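Local structure of short chain dehydrogenase (Rhodopseudomonas palustris, 3H7A) at residues E22-F32 with P216-Y227. The protein probably catalyses NAD(P)-dependent oxidation or reduction, as other short-chain dehydrogenases do. Residues are numbered along the deposited sequence; the frame is centred on the assembly and turned at random.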
# COMPACT_ATOMS: atom_id res chain seq x y z
N GLU B 22 2.71 6.64 -29.91
CA GLU B 22 3.56 7.71 -29.38
C GLU B 22 4.83 7.19 -28.75
O GLU B 22 5.88 7.82 -28.85
CB GLU B 22 2.80 8.57 -28.37
CG GLU B 22 1.77 9.50 -29.00
CD GLU B 22 2.35 10.45 -30.02
OE1 GLU B 22 3.46 11.00 -29.80
OE2 GLU B 22 1.68 10.66 -31.05
N ILE B 23 4.75 6.03 -28.09
CA ILE B 23 5.94 5.40 -27.53
C ILE B 23 6.91 5.06 -28.67
O ILE B 23 8.11 5.34 -28.57
CB ILE B 23 5.60 4.13 -26.71
CG1 ILE B 23 4.82 4.50 -25.44
CG2 ILE B 23 6.85 3.40 -26.34
CD1 ILE B 23 4.17 3.29 -24.75
N ALA B 24 6.38 4.48 -29.75
CA ALA B 24 7.18 4.10 -30.91
C ALA B 24 7.82 5.34 -31.54
O ALA B 24 9.02 5.35 -31.77
CB ALA B 24 6.31 3.35 -31.93
N LYS B 25 7.02 6.40 -31.74
CA LYS B 25 7.51 7.70 -32.24
C LYS B 25 8.66 8.24 -31.40
O LYS B 25 9.65 8.69 -31.95
CB LYS B 25 6.38 8.76 -32.30
CG LYS B 25 5.33 8.58 -33.40
CD LYS B 25 4.36 9.79 -33.44
CE LYS B 25 2.97 9.38 -33.94
NZ LYS B 25 2.02 10.52 -34.14
N LYS B 26 8.53 8.17 -30.08
CA LYS B 26 9.55 8.70 -29.16
C LYS B 26 10.87 7.94 -29.22
O LYS B 26 11.94 8.55 -29.34
CB LYS B 26 9.03 8.76 -27.71
CG LYS B 26 10.02 9.30 -26.65
CD LYS B 26 10.61 10.67 -27.02
CE LYS B 26 10.93 11.48 -25.79
NZ LYS B 26 12.08 12.40 -26.00
N PHE B 27 10.81 6.62 -29.12
CA PHE B 27 12.03 5.84 -29.14
C PHE B 27 12.71 5.83 -30.51
O PHE B 27 13.94 5.77 -30.58
CB PHE B 27 11.80 4.44 -28.57
CG PHE B 27 11.72 4.43 -27.07
CD1 PHE B 27 12.86 4.19 -26.30
CD2 PHE B 27 10.52 4.73 -26.43
CE1 PHE B 27 12.80 4.22 -24.91
CE2 PHE B 27 10.44 4.76 -25.04
CZ PHE B 27 11.58 4.50 -24.28
N ALA B 28 11.91 5.93 -31.58
CA ALA B 28 12.46 6.08 -32.93
C ALA B 28 13.10 7.45 -33.11
O ALA B 28 14.13 7.55 -33.77
CB ALA B 28 11.41 5.83 -33.98
N ALA B 29 12.52 8.47 -32.49
CA ALA B 29 13.05 9.85 -32.53
C ALA B 29 14.37 9.96 -31.79
O ALA B 29 15.18 10.82 -32.09
CB ALA B 29 12.05 10.84 -31.96
N GLU B 30 14.58 9.06 -30.84
CA GLU B 30 15.80 9.01 -30.06
C GLU B 30 16.82 8.04 -30.64
O GLU B 30 17.82 7.75 -30.00
CB GLU B 30 15.50 8.65 -28.61
CG GLU B 30 14.57 9.64 -27.88
CD GLU B 30 15.18 11.03 -27.68
OE1 GLU B 30 16.42 11.17 -27.71
OE2 GLU B 30 14.40 11.98 -27.48
N GLY B 31 16.55 7.53 -31.84
CA GLY B 31 17.56 6.79 -32.58
C GLY B 31 17.52 5.28 -32.49
O GLY B 31 18.43 4.61 -32.97
N PHE B 32 16.47 4.71 -31.89
CA PHE B 32 16.36 3.26 -31.84
C PHE B 32 15.60 2.75 -33.07
O PHE B 32 14.80 3.49 -33.65
CB PHE B 32 15.59 2.82 -30.61
CG PHE B 32 16.33 2.98 -29.31
CD1 PHE B 32 17.19 1.98 -28.85
CD2 PHE B 32 16.13 4.10 -28.52
CE1 PHE B 32 17.85 2.11 -27.63
CE2 PHE B 32 16.80 4.25 -27.29
CZ PHE B 32 17.65 3.25 -26.85
N PRO B 216 -1.34 11.07 -25.19
CA PRO B 216 -0.50 9.90 -25.39
C PRO B 216 0.99 10.26 -25.46
O PRO B 216 1.82 9.44 -25.07
CB PRO B 216 -0.99 9.36 -26.73
CG PRO B 216 -2.39 9.84 -26.82
CD PRO B 216 -2.36 11.19 -26.24
N ALA B 217 1.32 11.46 -25.93
CA ALA B 217 2.71 11.92 -25.95
C ALA B 217 3.32 12.06 -24.55
O ALA B 217 4.54 11.97 -24.38
CB ALA B 217 2.82 13.24 -26.71
N ALA B 218 2.46 12.27 -23.54
CA ALA B 218 2.92 12.38 -22.15
C ALA B 218 3.44 11.06 -21.59
O ALA B 218 4.48 11.03 -20.94
CB ALA B 218 1.82 12.95 -21.28
N VAL B 219 2.72 9.97 -21.88
CA VAL B 219 3.11 8.62 -21.46
C VAL B 219 4.47 8.23 -22.08
O VAL B 219 5.33 7.65 -21.40
CB VAL B 219 2.04 7.58 -21.85
CG1 VAL B 219 2.39 6.19 -21.33
CG2 VAL B 219 0.66 8.01 -21.33
N ALA B 220 4.65 8.57 -23.35
CA ALA B 220 5.90 8.30 -24.05
C ALA B 220 7.05 9.04 -23.39
O ALA B 220 8.14 8.49 -23.23
CB ALA B 220 5.79 8.68 -25.51
N GLY B 221 6.77 10.29 -22.97
CA GLY B 221 7.71 11.11 -22.22
C GLY B 221 8.11 10.48 -20.91
O GLY B 221 9.30 10.43 -20.59
N ALA B 222 7.12 9.97 -20.17
CA ALA B 222 7.35 9.25 -18.90
C ALA B 222 8.19 7.98 -19.08
O ALA B 222 9.09 7.69 -18.28
CB ALA B 222 6.02 8.93 -18.21
N TYR B 223 7.92 7.22 -20.15
CA TYR B 223 8.73 6.06 -20.45
C TYR B 223 10.15 6.46 -20.82
O TYR B 223 11.11 5.78 -20.43
CB TYR B 223 8.11 5.24 -21.57
CG TYR B 223 7.13 4.22 -21.07
CD1 TYR B 223 7.48 3.37 -20.02
CD2 TYR B 223 5.87 4.09 -21.64
CE1 TYR B 223 6.60 2.42 -19.55
CE2 TYR B 223 4.98 3.13 -21.18
CZ TYR B 223 5.37 2.29 -20.13
OH TYR B 223 4.54 1.33 -19.63
N TRP B 224 10.29 7.57 -21.54
CA TRP B 224 11.61 8.12 -21.85
C TRP B 224 12.34 8.57 -20.57
O TRP B 224 13.53 8.30 -20.41
CB TRP B 224 11.57 9.25 -22.89
CG TRP B 224 12.98 9.68 -23.29
CD1 TRP B 224 13.58 10.88 -23.01
CD2 TRP B 224 13.96 8.89 -23.99
NE1 TRP B 224 14.87 10.89 -23.51
CE2 TRP B 224 15.13 9.68 -24.11
CE3 TRP B 224 13.96 7.60 -24.54
CZ2 TRP B 224 16.28 9.22 -24.74
CZ3 TRP B 224 15.10 7.14 -25.18
CH2 TRP B 224 16.26 7.95 -25.26
N GLN B 225 11.61 9.20 -19.66
CA GLN B 225 12.15 9.54 -18.35
C GLN B 225 12.69 8.29 -17.61
O GLN B 225 13.81 8.31 -17.09
CB GLN B 225 11.10 10.25 -17.50
CG GLN B 225 11.66 10.84 -16.21
CD GLN B 225 10.65 10.91 -15.08
OE1 GLN B 225 10.99 10.72 -13.91
NE2 GLN B 225 9.39 11.19 -15.43
N LEU B 226 11.91 7.21 -17.59
CA LEU B 226 12.36 5.97 -16.97
C LEU B 226 13.59 5.41 -17.69
O LEU B 226 14.54 4.94 -17.05
CB LEU B 226 11.24 4.92 -16.93
CG LEU B 226 10.16 5.09 -15.86
CD1 LEU B 226 8.98 4.17 -16.12
CD2 LEU B 226 10.73 4.86 -14.46
N TYR B 227 13.57 5.49 -19.02
CA TYR B 227 14.72 5.05 -19.81
C TYR B 227 15.98 5.79 -19.38
O TYR B 227 17.02 5.18 -19.19
CB TYR B 227 14.50 5.20 -21.33
CG TYR B 227 15.76 4.83 -22.09
CD1 TYR B 227 16.10 3.50 -22.30
CD2 TYR B 227 16.66 5.80 -22.52
CE1 TYR B 227 17.27 3.15 -22.94
CE2 TYR B 227 17.82 5.46 -23.18
CZ TYR B 227 18.12 4.13 -23.38
OH TYR B 227 19.28 3.78 -24.01
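Two helices on one side of the parallel Rossmann sheet of this short-chain dehydrogenase meet through Ala-220, Trp-224 and the side chains of Glu-22, Lys-26 and Phe-27, joined by Glu-30 just past the end of helix 22-29. Residues 22-29, the later part of helix 18-29, cross helix 216-227 at -47° with the axes 8.4 Å apart. Ala-220 makes the close approach possible: its CB lies 3.5 Å from Glu-22 O, while Glu-22 CG packs 3.6 Å from Pro-216 CB and Ile-23 CD1 reaches Tyr-223 CD2 at 3.6 Å. Further along, Trp-224 is sandwiched. A chi1 of -174°, anti to the backbone N, turns its indole toward helix 22-29, where Lys-26 and Glu-30 lie over one face. Lys-26 NZ sits 4.0 Å from the five-membered ring centroid in a cation-pi contact, and Glu-30 CG rests on the six-membered ring as a CH-pi contact, its carboxylate stacked on the indole. The 2.8 Å salt bridge from Lys-26 NZ to Glu-30 OE2 ties this lid together; Tyr-227 CD2 backs the other face. The indole edge meets the face of Phe-27 in an offset edge-to-face pair, Trp-224 CE3 3.6 Å from Phe-27 CE1; Phe-32 sets its edge to the face of Tyr-227, also offset, planes at 87°. Replacing the indole of Trp-224 by an alanine would probably leave Lys-26 without its cation-pi partner, free the Glu-30 side chain to turn and open a gap beside Phe-27. Gly-31, at positive phi, closes helix 22-29 in a Schellman motif that delivers Phe-32. On the sheet side, Ile-23 and Phe-27 pack on Ile-88 of strand 84-89, and Tyr-223 OH hydrogen-bonds Thr-140 OG1; helix 45-53 packs on Ala-24 and Ala-28, across helix 22-29.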